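Local atomic coordinates of amorpha-4,11-diene synthase (PDB entry 4GAX), a protein that probably cyclises farnesyl diphosphate to sesquiterpene products with release of diphosphate, as an engineered plant sesquiterpene synthase. Residues A[117-120]-A[121-124]; A[75-78]-A[79-82]; A[134-137]-A[138-141]; A[105-108]-A[109-113]. One frame throughout, in Å; residues are numbered along the deposited sequence.

In the fold
All four contacts are local turns within the helical terpene synthase N-terminal domain, their centres about 25 to 28 Å from the centre of the chain. Along the chain the order is interaction 2 at the start of helix 77-89, interaction 4 at the end of helix 97-111, interaction 1 at the start of helix 120-129 and interaction 3 in the loop beyond it. Interaction 1 touches the other three, its centre about 10 Å from those of interactions 2 and 3 and about 13 Å from that of interaction 4. Interactions 2 and 3 do not touch. Helix ends and loop thus pack as one neighbourhood.

Interaction 1: A[117-120]-A[121-124]; sequences GARS and SLWF
Trp123 and Phe124 fold back on Arg119 and Ser120 to form the first turn of helix 120-129, in the helical N-terminal domain of this terpene synthase. Arg119 holds the N-cap position, and its positive phi of 61° marks a sharp change of course between the incoming loop and the helix.

Two backbone hydrogen bonds of the i to i+4 kind set the turn. Trp123 N donates to Arg119 O at 2.8 Å, and Phe124 N donates to Ser120 O at 3.0 Å.

Apolar contact comes from Arg119 and Leu122, whose side chains run side by side and point the same way. Arg119 CB and Leu122 CB are 4.1 Å apart. Farther out, Arg119 CD lies 4.1 Å from Leu122 CD2, a methyl brought alongside by a leucine CG anti to the backbone N (chi1 175°). Bends at chi2 and chi3 of the arginine carry its chain along the leucine, so that NE stays beside Leu122 CD2 and the two NH groups lead on.

The charge of Arg119 is used elsewhere: NH2 makes salt bridges to Glu162 and Glu158 of helix 157-167, tying the cap to that helix. Its CD rests on Ala78 and its guanidinium end lies against Lys82, both of helix 77-89.

Aromatic groups leave the turn for other partners, Trp123 stacking on Trp115 and Phe124 meeting Phe139 edge-to-face. The indole still keeps an edge near the backbone it came from: Ser120 O lies in the plane of the Trp123 ring, 3.8 Å from Trp123 CE3.

Interaction 2: A[75-78]-A[79-82]; sequences MKHA and NLLK
Asn79 meets the preceding turn through its backbone and CB, with CB 3.5 Å from Lys76 O. A bridging water accepts from Asn79 N at 3.1 Å and donates to Met75 O at 2.7 Å, linking the helix start to the residue before the cap. Leu80 comes next: its N donates to Lys76 O at 2.9 Å, and its CB presses on His77 O at 3.3 Å. Here a short 3-10 segment passes into helix 77-89, with Lys76 at the N-cap position. Leu80 CD2 approaches the His77 imidazole obliquely, 4.4 Å from His77 CD2. That ring is held at both nitrogens, by Tyr111 OH at ND1 and Leu71 O at NE2, so it joins this turn to two neighbouring helices.

Leu81 N donates to His77 O. With CG beside the backbone N (chi1 -70°), Leu81 also brings that carbon to 3.6 Å from His77 O, while its far end packs on Leu122, Trp123 and Leu126 of helix 120-129. Lys82 N closes the last bond of the turn, on Ala78 O at 3.1 Å, and the lysine chain then leads away to a salt bridge with Glu86.

Interaction 3: A[134-137]-A[138-141]; sequences VTCD and VFNN
Phe139 lies close to Cys136, with its ring turned back beside the carbonyl that its own N-H grips. CG stands beside the backbone N (chi1 -65°), which places CD2 3.5 Å from Cys136 O and 4.3 Å from Cys136 CB. Val138 supplies a second neighbour for the ring. Its CG1 occupies the crowded position between backbone N and carbonyl carbon (chi1 68°), and from there the methyl sits 3.7 Å above one face of the phenyl plane, offset toward the rim. The same CG1 reaches back toward Thr135 O.

These side chains hang from two overlapping i to i+3 turns, the second of type I, in the loop after helix 120-129; residues 138-140 have helical torsions without the regular helical bonds. Phe139 N donates to Cys136 O at 2.9 Å and Asn140 N to Asp137 O at 3.0 Å. A water extends the pattern upstream: it accepts from Val138 N at 3.0 Å and probably donates to Thr135 O, 2.8 Å away. Thr135 N in turn binds Asp113 OD1, joining the loop to the chain just past helix 97-111.

On the exposed side of the second turn, the Asp137 and Asn140 side chains lie side by side and point the same way, carboxylate and amide planes turned 28° from each other. Asp137 OD1 and Asn140 ND2 stay 4.0 Å apart, so the two groups are neighbours without a direct bond. On the inner side Cys136 packs on Ile176 and Leu177 of helix 175-194, and Phe139 on Leu163 and Ala166 of helix 157-167.

Interaction 4: A[105-108]-A[109-113]; sequences QHIY and ETYGD
From Gln105 to Gly112 the backbone completes the last turns of helix 97-111, with Glu109, Thr110 and Tyr111 donating in i to i+4 fashion to Gln105, His106 and Ile107, and Gly112 N adding a weak bond to Tyr108 O.

Thr110 strengthens its turn with its hydroxyl. Rotated beside the backbone N (chi1 -55°), OG1 donates to His106 O at 2.6 Å, while Thr110 N reaches the same oxygen at 2.9 Å from the opposite face of the carbonyl plane. The oxygen is therefore gripped twice. OG1 also sits over one face of the His106 imidazole, 3.4 Å above its plane and offset toward the rim.

On the exposed flank the Gln105 and Glu109 side chains cross obliquely, both extended beyond CG. Glu109 OE2 touches Gln105 CG at 3.3 Å, and the amide and carboxylate planes are 38° apart.

The Tyr111 ring lies against the preceding turn. Ile107 O is at the edge of the ring, 3.4 Å from Tyr111 CD2, and Ile107 CG2 adds an apolar contact to that carbon at 4.2 Å. The methyl CG2 of Thr110 covers the centre of one ring face. Trp115 meets Tyr111 edge-to-face, and Tyr132 stacks on Tyr108.

At the helix end, a water donates to Ile107 O at 2.8 Å and to Gly112 O, bridging the final turn to the departing chain. Gly112 has positive phi (48°), a conformation that favours glycine, and such a residue just past the last turn is a familiar way to end an alpha-helix.

Interaction 1: A[117-120]-A[121-124]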
loop_
_atom_site.group_PDB
_atom_site.type_symbol
_atom_site.label_atom_id
_atom_site.label_comp_id
_atom_site.label_asym_id
_atom_site.label_seq_id
_atom_site.Cartn_x
_atom_site.Cartn_y
_atom_site.Cartn_z
ATOM N N GLY A 117 -3.955 -29.798 -7.966
ATOM C CA GLY A 117 -5.107 -29.786 -8.843
ATOM C C GLY A 117 -4.924 -28.824 -9.998
ATOM O O GLY A 117 -3.810 -28.347 -10.262
ATOM N N ALA A 118 -6.025 -28.547 -10.693
ATOM C CA ALA A 118 -6.115 -27.343 -11.500
ATOM C C ALA A 118 -5.835 -26.195 -10.537
ATOM O O ALA A 118 -5.968 -26.353 -9.301
ATOM C CB ALA A 118 -7.498 -27.195 -12.104
ATOM N N ARG A 119 -5.455 -25.054 -11.101
ATOM C CA ARG A 119 -5.276 -23.815 -10.346
ATOM C C ARG A 119 -4.199 -23.950 -9.279
ATOM O O ARG A 119 -4.308 -23.360 -8.199
ATOM C CB ARG A 119 -6.609 -23.371 -9.711
ATOM C CG ARG A 119 -7.831 -23.655 -10.582
ATOM C CD ARG A 119 -8.694 -22.450 -10.801
ATOM N NE ARG A 119 -8.162 -21.598 -11.848
ATOM C CZ ARG A 119 -8.848 -21.195 -12.912
ATOM N NH1 ARG A 119 -10.110 -21.567 -13.087
ATOM N NH2 ARG A 119 -8.259 -20.413 -13.802
ATOM N N SER A 120 -3.151 -24.713 -9.574
ATOM C CA SER A 120 -2.064 -24.836 -8.614
ATOM C C SER A 120 -1.338 -23.497 -8.422
ATOM O O SER A 120 -1.019 -23.122 -7.291
ATOM C CB SER A 120 -1.110 -26.008 -8.962
ATOM O OG SER A 120 -0.662 -25.943 -10.298
ATOM N N SER A 121 -1.104 -22.757 -9.510
ATOM C CA SER A 121 -0.472 -21.439 -9.392
ATOM C C SER A 121 -1.346 -20.461 -8.593
ATOM O O SER A 121 -0.848 -19.625 -7.815
ATOM C CB SER A 121 -0.195 -20.864 -10.783
ATOM O OG SER A 121 0.767 -21.657 -11.462
ATOM N N LEU A 122 -2.654 -20.548 -8.800
ATOM C CA LEU A 122 -3.586 -19.675 -8.084
ATOM C C LEU A 122 -3.625 -20.061 -6.610
ATOM O O LEU A 122 -3.631 -19.203 -5.724
ATOM C CB LEU A 122 -4.992 -19.768 -8.703
ATOM C CG LEU A 122 -6.078 -18.988 -7.962
ATOM C CD1 LEU A 122 -5.706 -17.496 -7.927
ATOM C CD2 LEU A 122 -7.439 -19.197 -8.586
ATOM N N TRP A 123 -3.625 -21.359 -6.341
ATOM C CA TRP A 123 -3.639 -21.824 -4.962
ATOM C C TRP A 123 -2.440 -21.254 -4.218
ATOM O O TRP A 123 -2.580 -20.733 -3.112
ATOM C CB TRP A 123 -3.617 -23.352 -4.913
ATOM C CG TRP A 123 -3.233 -23.914 -3.564
ATOM C CD1 TRP A 123 -4.056 -24.104 -2.492
ATOM C CD2 TRP A 123 -1.928 -24.367 -3.157
ATOM N NE1 TRP A 123 -3.346 -24.650 -1.436
ATOM C CE2 TRP A 123 -2.036 -24.814 -1.820
ATOM C CE3 TRP A 123 -0.679 -24.431 -3.791
ATOM C CZ2 TRP A 123 -0.952 -25.332 -1.110
ATOM C CZ3 TRP A 123 0.402 -24.937 -3.089
ATOM C CH2 TRP A 123 0.260 -25.387 -1.762
ATOM N N PHE A 124 -1.271 -21.326 -4.852
ATOM C CA PHE A 124 -0.026 -20.905 -4.223
ATOM C C PHE A 124 -0.106 -19.431 -3.831
ATOM O O PHE A 124 0.222 -19.054 -2.701
ATOM C CB PHE A 124 1.139 -21.157 -5.192
ATOM C CG PHE A 124 2.458 -20.616 -4.732
ATOM C CD1 PHE A 124 3.264 -21.346 -3.879
ATOM C CD2 PHE A 124 2.910 -19.384 -5.189
ATOM C CE1 PHE A 124 4.511 -20.849 -3.462
ATOM C CE2 PHE A 124 4.142 -18.886 -4.801
ATOM C CZ PHE A 124 4.948 -19.620 -3.924
#

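Interaction 2: A[75-78]-A[79-82]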
loop_
_atom_site.group_PDB
_atom_site.type_symbol
_atom_site.label_atom_id
_atom_site.label_comp_id
_atom_site.label_asym_id
_atom_site.label_seq_id
_atom_site.Cartn_x
_atom_site.Cartn_y
_atom_site.Cartn_z
ATOM N N MET A 75 -14.402 -31.681 -5.003
ATOM C CA MET A 75 -14.276 -31.563 -6.458
ATOM C C MET A 75 -14.349 -30.104 -6.932
ATOM O O MET A 75 -13.744 -29.740 -7.946
ATOM C CB MET A 75 -15.367 -32.373 -7.155
ATOM C CG MET A 75 -14.940 -33.762 -7.588
ATOM S SD MET A 75 -13.734 -33.713 -8.933
ATOM C CE MET A 75 -12.303 -34.423 -8.121
ATOM N N LYS A 76 -15.086 -29.269 -6.203
ATOM C CA LYS A 76 -15.244 -27.868 -6.610
ATOM C C LYS A 76 -14.261 -26.916 -5.925
ATOM O O LYS A 76 -14.389 -25.691 -6.038
ATOM C CB LYS A 76 -16.695 -27.404 -6.392
ATOM C CG LYS A 76 -17.681 -27.994 -7.426
ATOM C CD LYS A 76 -18.874 -27.050 -7.664
ATOM C CE LYS A 76 -20.066 -27.366 -6.750
ATOM N NZ LYS A 76 -21.348 -26.723 -7.188
ATOM N N HIS A 77 -13.265 -27.456 -5.228
ATOM C CA HIS A 77 -12.352 -26.563 -4.515
ATOM C C HIS A 77 -11.511 -25.671 -5.426
ATOM O O HIS A 77 -11.233 -24.529 -5.074
ATOM C CB HIS A 77 -11.487 -27.320 -3.518
ATOM C CG HIS A 77 -12.238 -27.762 -2.301
ATOM N ND1 HIS A 77 -11.680 -28.576 -1.337
ATOM C CD2 HIS A 77 -13.503 -27.503 -1.890
ATOM C CE1 HIS A 77 -12.571 -28.787 -0.376
ATOM N NE2 HIS A 77 -13.679 -28.152 -0.690
ATOM N N ALA A 78 -11.118 -26.176 -6.591
ATOM C CA ALA A 78 -10.400 -25.341 -7.542
ATOM C C ALA A 78 -11.303 -24.186 -7.984
ATOM O O ALA A 78 -10.859 -23.040 -8.122
ATOM C CB ALA A 78 -9.942 -26.175 -8.751
ATOM N N ASN A 79 -12.577 -24.487 -8.209
ATOM C CA ASN A 79 -13.524 -23.442 -8.588
ATOM C C ASN A 79 -13.740 -22.456 -7.447
ATOM O O ASN A 79 -14.018 -21.279 -7.679
ATOM C CB ASN A 79 -14.865 -24.041 -9.034
ATOM C CG ASN A 79 -14.774 -24.752 -10.383
ATOM O OD1 ASN A 79 -13.694 -24.885 -10.961
ATOM N ND2 ASN A 79 -15.913 -25.214 -10.885
ATOM N N LEU A 80 -13.630 -22.939 -6.213
ATOM C CA LEU A 80 -13.764 -22.057 -5.057
ATOM C C LEU A 80 -12.623 -21.044 -5.022
ATOM O O LEU A 80 -12.833 -19.838 -4.762
ATOM C CB LEU A 80 -13.809 -22.877 -3.760
ATOM C CG LEU A 80 -13.724 -22.128 -2.414
ATOM C CD1 LEU A 80 -14.853 -21.137 -2.203
ATOM C CD2 LEU A 80 -13.728 -23.119 -1.276
ATOM N N LEU A 81 -11.412 -21.519 -5.298
ATOM C CA LEU A 81 -10.258 -20.621 -5.313
ATOM C C LEU A 81 -10.444 -19.566 -6.380
ATOM O O LEU A 81 -10.109 -18.407 -6.167
ATOM C CB LEU A 81 -8.956 -21.387 -5.567
ATOM C CG LEU A 81 -8.498 -22.296 -4.423
ATOM C CD1 LEU A 81 -7.206 -22.990 -4.831
ATOM C CD2 LEU A 81 -8.280 -21.468 -3.160
ATOM N N LYS A 82 -10.960 -19.973 -7.539
ATOM C CA LYS A 82 -11.202 -19.029 -8.626
ATOM C C LYS A 82 -12.232 -17.973 -8.230
ATOM O O LYS A 82 -12.090 -16.787 -8.572
ATOM C CB LYS A 82 -11.646 -19.766 -9.892
ATOM C CG LYS A 82 -11.696 -18.888 -11.136
ATOM C CD LYS A 82 -10.396 -18.088 -11.294
ATOM C CE LYS A 82 -10.225 -17.528 -12.709
ATOM N NZ LYS A 82 -11.148 -16.394 -13.014
HETATM O O HOH W 1 -13.368 -27.374 -9.132
#

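Interaction 3: A[134-137]-A[138-141]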
loop_
_atom_site.group_PDB
_atom_site.type_symbol
_atom_site.label_atom_id
_atom_site.label_comp_id
_atom_site.label_asym_id
_atom_site.label_seq_id
_atom_site.Cartn_x
_atom_site.Cartn_y
_atom_site.Cartn_z
ATOM N N VAL A 134 3.174 -21.470 2.257
ATOM C CA VAL A 134 3.155 -22.656 1.418
ATOM C C VAL A 134 4.452 -22.724 0.603
ATOM O O VAL A 134 5.007 -21.690 0.250
ATOM C CB VAL A 134 1.929 -22.535 0.489
ATOM C CG1 VAL A 134 2.253 -22.940 -0.926
ATOM C CG2 VAL A 134 0.728 -23.279 1.092
ATOM N N THR A 135 4.956 -23.925 0.310
ATOM C CA THR A 135 6.238 -24.020 -0.391
ATOM C C THR A 135 6.108 -24.069 -1.931
ATOM O O THR A 135 5.009 -24.172 -2.478
ATOM C CB THR A 135 7.032 -25.230 0.085
ATOM O OG1 THR A 135 8.433 -25.000 -0.109
ATOM C CG2 THR A 135 6.625 -26.412 -0.697
ATOM N N CYS A 136 7.242 -24.021 -2.623
ATOM C CA CYS A 136 7.243 -24.103 -4.084
ATOM C C CYS A 136 7.112 -25.502 -4.672
ATOM O O CYS A 136 7.075 -25.640 -5.899
ATOM C CB CYS A 136 8.524 -23.481 -4.629
ATOM S SG CYS A 136 8.456 -21.719 -4.599
ATOM N N ASP A 137 7.066 -26.531 -3.824
ATOM C CA ASP A 137 6.999 -27.922 -4.301
ATOM C C ASP A 137 5.869 -28.142 -5.294
ATOM O O ASP A 137 5.988 -28.958 -6.198
ATOM C CB ASP A 137 6.812 -28.901 -3.142
ATOM C CG ASP A 137 8.032 -28.982 -2.236
ATOM O OD1 ASP A 137 9.094 -28.433 -2.608
ATOM O OD2 ASP A 137 7.923 -29.604 -1.153
ATOM N N VAL A 138 4.774 -27.409 -5.120
ATOM C CA VAL A 138 3.609 -27.573 -5.966
ATOM C C VAL A 138 3.957 -27.323 -7.435
ATOM O O VAL A 138 3.278 -27.833 -8.334
ATOM C CB VAL A 138 2.451 -26.649 -5.518
ATOM C CG1 VAL A 138 2.795 -25.175 -5.769
ATOM C CG2 VAL A 138 1.153 -27.027 -6.225
ATOM N N PHE A 139 5.031 -26.569 -7.681
ATOM C CA PHE A 139 5.412 -26.234 -9.058
ATOM C C PHE A 139 6.271 -27.267 -9.768
ATOM O O PHE A 139 6.458 -27.190 -10.985
ATOM C CB PHE A 139 6.096 -24.868 -9.110
ATOM C CG PHE A 139 5.188 -23.741 -8.719
ATOM C CD1 PHE A 139 4.132 -23.375 -9.541
ATOM C CD2 PHE A 139 5.373 -23.068 -7.514
ATOM C CE1 PHE A 139 3.275 -22.334 -9.171
ATOM C CE2 PHE A 139 4.523 -22.036 -7.142
ATOM C CZ PHE A 139 3.480 -21.668 -7.973
ATOM N N ASN A 140 6.791 -28.227 -9.018
ATOM C CA ASN A 140 7.729 -29.178 -9.592
ATOM C C ASN A 140 7.214 -29.877 -10.844
ATOM O O ASN A 140 7.979 -30.114 -11.777
ATOM C CB ASN A 140 8.214 -30.171 -8.533
ATOM C CG ASN A 140 9.211 -29.541 -7.580
ATOM O OD1 ASN A 140 9.956 -28.638 -7.964
ATOM N ND2 ASN A 140 9.228 -30.005 -6.334
ATOM N N ASN A 141 5.918 -30.172 -10.895
ATOM C CA ASN A 141 5.377 -30.805 -12.100
ATOM C C ASN A 141 4.885 -29.836 -13.179
ATOM O O ASN A 141 4.177 -30.223 -14.111
ATOM C CB ASN A 141 4.345 -31.875 -11.748
ATOM C CG ASN A 141 4.964 -33.031 -10.978
ATOM O OD1 ASN A 141 5.971 -33.618 -11.400
ATOM N ND2 ASN A 141 4.380 -33.347 -9.828
HETATM O O HOH W 2 3.701 -26.676 -2.443
#

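Interaction 4: A[105-108]-A[109-113]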
loop_
_atom_site.group_PDB
_atom_site.type_symbol
_atom_site.label_atom_id
_atom_site.label_comp_id
_atom_site.label_asym_id
_atom_site.label_seq_id
_atom_site.Cartn_x
_atom_site.Cartn_y
_atom_site.Cartn_z
ATOM N N GLN A 105 -8.858 -21.016 5.099
ATOM C CA GLN A 105 -8.431 -21.802 6.255
ATOM C C GLN A 105 -8.712 -23.271 6.001
ATOM O O GLN A 105 -7.876 -24.150 6.271
ATOM C CB GLN A 105 -9.190 -21.366 7.508
ATOM C CG GLN A 105 -8.774 -22.096 8.772
ATOM C CD GLN A 105 -9.736 -21.840 9.921
ATOM O OE1 GLN A 105 -10.950 -21.766 9.713
ATOM N NE2 GLN A 105 -9.198 -21.690 11.143
ATOM N N HIS A 106 -9.907 -23.536 5.486
ATOM C CA HIS A 106 -10.333 -24.908 5.239
ATOM C C HIS A 106 -9.512 -25.537 4.114
ATOM O O HIS A 106 -9.172 -26.728 4.162
ATOM C CB HIS A 106 -11.815 -24.937 4.889
ATOM C CG HIS A 106 -12.355 -26.318 4.708
ATOM N ND1 HIS A 106 -12.578 -26.870 3.462
ATOM C CD2 HIS A 106 -12.702 -27.259 5.608
ATOM C CE1 HIS A 106 -13.048 -28.094 3.610
ATOM N NE2 HIS A 106 -13.136 -28.359 4.898
ATOM N N ILE A 107 -9.198 -24.738 3.099
ATOM C CA ILE A 107 -8.332 -25.198 2.006
ATOM C C ILE A 107 -6.947 -25.541 2.548
ATOM O O ILE A 107 -6.370 -26.591 2.217
ATOM C CB ILE A 107 -8.184 -24.128 0.900
ATOM C CG1 ILE A 107 -9.527 -23.882 0.211
ATOM C CG2 ILE A 107 -7.171 -24.584 -0.166
ATOM C CD1 ILE A 107 -10.132 -25.140 -0.377
ATOM N N TYR A 108 -6.415 -24.658 3.390
ATOM C CA TYR A 108 -5.107 -24.890 3.979
ATOM C C TYR A 108 -5.119 -26.142 4.857
ATOM O O TYR A 108 -4.207 -26.975 4.776
ATOM C CB TYR A 108 -4.592 -23.656 4.746
ATOM C CG TYR A 108 -3.145 -23.818 5.170
ATOM C CD1 TYR A 108 -2.135 -23.901 4.222
ATOM C CD2 TYR A 108 -2.795 -23.933 6.512
ATOM C CE1 TYR A 108 -0.809 -24.076 4.595
ATOM C CE2 TYR A 108 -1.469 -24.096 6.896
ATOM C CZ TYR A 108 -0.482 -24.169 5.933
ATOM O OH TYR A 108 0.836 -24.333 6.302
ATOM N N GLU A 109 -6.152 -26.296 5.680
ATOM C CA GLU A 109 -6.234 -27.480 6.532
ATOM C C GLU A 109 -6.421 -28.785 5.750
ATOM O O GLU A 109 -5.936 -29.838 6.165
ATOM C CB GLU A 109 -7.371 -27.336 7.549
ATOM C CG GLU A 109 -7.168 -26.212 8.557
ATOM C CD GLU A 109 -8.444 -25.896 9.348
ATOM O OE1 GLU A 109 -9.496 -26.511 9.054
ATOM O OE2 GLU A 109 -8.396 -25.034 10.260
ATOM N N THR A 110 -7.131 -28.725 4.631
ATOM C CA THR A 110 -7.477 -29.943 3.905
ATOM C C THR A 110 -6.305 -30.479 3.099
ATOM O O THR A 110 -6.035 -31.678 3.113
ATOM C CB THR A 110 -8.675 -29.718 2.957
ATOM O OG1 THR A 110 -9.781 -29.186 3.701
ATOM C CG2 THR A 110 -9.082 -31.028 2.279
ATOM N N TYR A 111 -5.597 -29.592 2.410
ATOM C CA TYR A 111 -4.572 -30.038 1.480
ATOM C C TYR A 111 -3.172 -29.753 2.005
ATOM O O TYR A 111 -2.186 -30.272 1.467
ATOM C CB TYR A 111 -4.792 -29.387 0.103
ATOM C CG TYR A 111 -6.170 -29.663 -0.464
ATOM C CD1 TYR A 111 -6.434 -30.844 -1.152
ATOM C CD2 TYR A 111 -7.209 -28.753 -0.300
ATOM C CE1 TYR A 111 -7.699 -31.108 -1.671
ATOM C CE2 TYR A 111 -8.480 -29.007 -0.815
ATOM C CZ TYR A 111 -8.716 -30.189 -1.500
ATOM O OH TYR A 111 -9.969 -30.453 -2.014
ATOM N N GLY A 112 -3.091 -28.948 3.065
ATOM C CA GLY A 112 -1.813 -28.484 3.571
ATOM C C GLY A 112 -0.928 -27.950 2.450
ATOM O O GLY A 112 -1.370 -27.179 1.598
ATOM N N ASP A 113 0.323 -28.389 2.434
ATOM C CA ASP A 113 1.263 -27.982 1.396
ATOM C C ASP A 113 1.143 -28.844 0.135
ATOM O O ASP A 113 1.915 -28.674 -0.810
ATOM C CB ASP A 113 2.684 -28.073 1.954
ATOM C CG ASP A 113 3.676 -27.245 1.172
ATOM O OD1 ASP A 113 3.361 -26.091 0.780
ATOM O OD2 ASP A 113 4.784 -27.763 0.957
HETATM O O HOH W 3 -3.795 -26.031 1.256
#